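Local coordinates for protein possible MarR-transcriptional regulator (Streptomyces coelicolor, PDB 4B8X) that is of unknown function but, as a winged-helix member of the MarR family, probably binds DNA and regulates transcription, at residues A[29-34]-A[102-107]. Numbering follows the deposited sequence. Where two conformers were deposited one is given.
Sequences KPYGLT and REVVEA
Y31 lies against V104 and A107, and L33 against V104, where, in this MarR-type winged-helix fold, the linker between helices 5-28 and 35-45 packs against helix 99-114, the helix that follows the wing strands. Y31 closes a short 3-10 turn at the end of the first helix, and its side chain slides past V104 as the two run in opposite directions. With CG set anti to its own carbonyl carbon (chi1 -59°), the tyrosine carries its ring along the helix to the next turn. Its CB lies 3.9 Å from V104 CG1, and farther out its CE1 sits 3.6 Å from A107 CB; both methyls approach the ring obliquely. No hydrogen bond joins the two segments. The polar end of Y31 is satisfied one turn further on, where OH hydrogen-bonds to D111 of the same helix. A phenylalanine in place of Y31 would probably leave the D111 carboxylate without this partner and the ring less firmly fixed. L33, the buried member of the group, approaches V104 tip to tip, and L80 touches both side chains. V104 is the meeting point: that same CG1 methyl, set anti to the backbone N (chi1 165°), lies 3.9 Å from L33 CD1.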
ATOM      1  N   LYS A  29       4.683  14.873  -7.147  1.00 13.93           N
ATOM      2  CA  LYS A  29       4.542  14.826  -8.608  1.00 14.41           C
ATOM      3  C   LYS A  29       5.163  16.029  -9.354  1.00 14.41           C
ATOM      4  O   LYS A  29       5.814  15.808 -10.366  1.00 17.08           O
ATOM      5  CB  LYS A  29       3.068  14.632  -9.001  1.00 15.78           C
ATOM      6  CG  LYS A  29       2.818  14.399 -10.489  1.00 20.02           C
ATOM      7  CD  LYS A  29       1.325  14.327 -10.799  1.00 23.78           C
ATOM      8  CE  LYS A  29       1.031  14.262 -12.292  1.00 28.43           C
ATOM      9  NZ  LYS A  29       1.190  12.870 -12.788  1.00 36.61           N
ATOM     10  N   PRO A  30       5.019  17.266  -8.846  1.00 15.56           N
ATOM     11  CA  PRO A  30       5.621  18.400  -9.571  1.00 17.49           C
ATOM     12  C   PRO A  30       7.149  18.332  -9.662  1.00 16.84           C
ATOM     13  O   PRO A  30       7.736  18.990 -10.522  1.00 20.47           O
ATOM     14  CB  PRO A  30       5.178  19.614  -8.757  1.00 20.75           C
ATOM     15  CG  PRO A  30       3.954  19.171  -8.051  1.00 19.52           C
ATOM     16  CD  PRO A  30       4.142  17.719  -7.755  1.00 17.16           C
ATOM     17  N   TYR A  31       7.783  17.551  -8.790  1.00 15.21           N
ATOM     18  CA  TYR A  31       9.225  17.323  -8.848  1.00 17.36           C
ATOM     19  C   TYR A  31       9.621  16.156  -9.760  1.00 17.53           C
ATOM     20  O   TYR A  31      10.805  15.810  -9.841  1.00 19.30           O
ATOM     21  CB  TYR A  31       9.764  17.072  -7.444  1.00 17.58           C
ATOM     22  CG  TYR A  31       9.499  18.228  -6.533  1.00 16.38           C
ATOM     23  CD1 TYR A  31      10.280  19.364  -6.598  1.00 19.09           C
ATOM     24  CD2 TYR A  31       8.430  18.215  -5.640  1.00 16.71           C
ATOM     25  CE1 TYR A  31      10.021  20.449  -5.778  1.00 19.97           C
ATOM     26  CE2 TYR A  31       8.162  19.290  -4.815  1.00 16.89           C
ATOM     27  CZ  TYR A  31       8.965  20.414  -4.895  1.00 17.69           C
ATOM     28  OH  TYR A  31       8.728  21.497  -4.090  1.00 21.60           O
ATOM     29  N   GLY A  32       8.648  15.549 -10.434  1.00 16.49           N
ATOM     30  CA  GLY A  32       8.901  14.392 -11.284  1.00 18.74           C
ATOM     31  C   GLY A  32       9.040  13.091 -10.505  1.00 17.51           C
ATOM     32  O   GLY A  32       9.485  12.077 -11.046  1.00 21.60           O
ATOM     33  N   LEU A  33       8.631  13.111  -9.237  1.00 15.15           N
ATOM     34  CA  LEU A  33       8.795  11.964  -8.350  1.00 13.49           C
ATOM     35  C   LEU A  33       7.483  11.254  -8.115  1.00 13.86           C
ATOM     36  O   LEU A  33       6.427  11.848  -8.267  1.00 14.47           O
ATOM     37  CB  LEU A  33       9.310  12.421  -6.972  1.00 13.41           C
ATOM     38  CG  LEU A  33      10.678  13.106  -6.965  1.00 14.75           C
ATOM     39  CD1 LEU A  33      10.934  13.720  -5.609  1.00 16.34           C
ATOM     40  CD2 LEU A  33      11.774  12.128  -7.335  1.00 17.32           C
ATOM     41  N   THR A  34       7.591   9.990  -7.711  1.00 14.51           N
ATOM     42  CA  THR A  34       6.570   9.307  -6.939  1.00 13.49           C
ATOM     43  C   THR A  34       7.055   9.220  -5.501  1.00 12.83           C
ATOM     44  O   THR A  34       8.232   9.489  -5.219  1.00 12.13           O
ATOM     45  CB  THR A  34       6.373   7.880  -7.455  1.00 15.10           C
ATOM     46  OG1 THR A  34       7.608   7.161  -7.294  1.00 16.01           O
ATOM     47  CG2 THR A  34       5.903   7.873  -8.907  1.00 17.20           C
ATOM     48  N   ARG A 102      19.738  16.394  -4.130  1.00 11.67           N
ATOM     49  CA  ARG A 102      19.655  16.982  -2.790  1.00 12.52           C
ATOM     50  C   ARG A 102      18.727  18.193  -2.780  1.00 12.79           C
ATOM     51  O   ARG A 102      17.936  18.355  -1.859  1.00 13.07           O
ATOM     52  CB  ARG A 102      21.063  17.349  -2.303  1.00 12.57           C
ATOM     53  CG  ARG A 102      21.930  16.129  -2.047  1.00 13.54           C
ATOM     54  CD  ARG A 102      23.291  16.510  -1.485  1.00 14.03           C
ATOM     55  NE  ARG A 102      24.188  15.370  -1.343  1.00 14.30           N
ATOM     56  CZ  ARG A 102      24.160  14.492  -0.337  1.00 16.18           C
ATOM     57  NH1 ARG A 102      23.263  14.585   0.644  1.00 14.61           N
ATOM     58  NH2 ARG A 102      25.048  13.500  -0.286  1.00 17.30           N
ATOM     59  N   GLU A 103      18.806  19.039  -3.799  1.00 13.35           N
ATOM     60  CA  GLU A 103      17.937  20.205  -3.890  0.50 13.07           C
ATOM     61  C   GLU A 103      16.472  19.788  -3.995  1.00 12.85           C
ATOM     62  O   GLU A 103      15.591  20.367  -3.339  1.00 14.18           O
ATOM     63  CB  GLU A 103      18.312  21.081  -5.092  0.50 15.65           C
ATOM     64  CG  GLU A 103      19.681  21.745  -4.989  0.50 18.63           C
ATOM     65  CD  GLU A 103      20.174  22.333  -6.299  0.50 23.33           C
ATOM     66  OE1 GLU A 103      19.449  22.225  -7.315  0.50 26.63           O
ATOM     67  OE2 GLU A 103      21.280  22.921  -6.298  0.50 30.88           O
ATOM     68  N   VAL A 104      16.202  18.799  -4.830  1.00 14.13           N
ATOM     69  CA  VAL A 104      14.834  18.349  -5.037  1.00 14.75           C
ATOM     70  C   VAL A 104      14.269  17.715  -3.778  1.00 13.61           C
ATOM     71  O   VAL A 104      13.137  18.028  -3.371  1.00 15.12           O
ATOM     72  CB  VAL A 104      14.748  17.393  -6.250  1.00 15.76           C
ATOM     73  CG1 VAL A 104      13.424  16.636  -6.261  1.00 20.81           C
ATOM     74  CG2 VAL A 104      15.024  18.160  -7.549  1.00 17.61           C
ATOM     75  N   VAL A 105      15.038  16.856  -3.122  1.00 14.09           N
ATOM     76  CA  VAL A 105      14.470  16.200  -1.969  0.50 14.75           C
ATOM     77  C   VAL A 105      14.259  17.222  -0.815  1.00 14.33           C
ATOM     78  O   VAL A 105      13.290  17.092  -0.078  1.00 17.11           O
ATOM     79  CB  VAL A 105      15.276  14.933  -1.599  0.50 11.91           C
ATOM     80  CG1 VAL A 105      16.576  15.300  -0.897  0.50 10.60           C
ATOM     81  CG2 VAL A 105      14.458  13.984  -0.739  0.50 10.91           C
ATOM     82  N   GLU A 106      15.105  18.248  -0.694  1.00 14.59           N
ATOM     83  CA  GLU A 106      14.887  19.344   0.270  0.50 15.49           C
ATOM     84  C   GLU A 106      13.536  20.023   0.023  1.00 14.90           C
ATOM     85  O   GLU A 106      12.750  20.261   0.944  1.00 15.11           O
ATOM     86  CB  GLU A 106      16.017  20.387   0.169  0.50 17.00           C
ATOM     87  CG  GLU A 106      15.836  21.612   1.066  0.50 18.04           C
ATOM     88  CD  GLU A 106      16.861  22.728   0.824  0.50 21.19           C
ATOM     89  OE1 GLU A 106      17.337  22.888  -0.321  0.50 29.86           O
ATOM     90  OE2 GLU A 106      17.167  23.471   1.783  0.50 26.49           O
ATOM     91  N   ALA A 107      13.293  20.372  -1.223  1.00 13.98           N
ATOM     92  CA  ALA A 107      12.073  21.063  -1.597  1.00 14.37           C
ATOM     93  C   ALA A 107      10.846  20.174  -1.385  1.00 14.30           C
ATOM     94  O   ALA A 107       9.820  20.635  -0.850  1.00 14.95           O
ATOM     95  CB  ALA A 107      12.162  21.546  -3.035  1.00 17.51           C
TER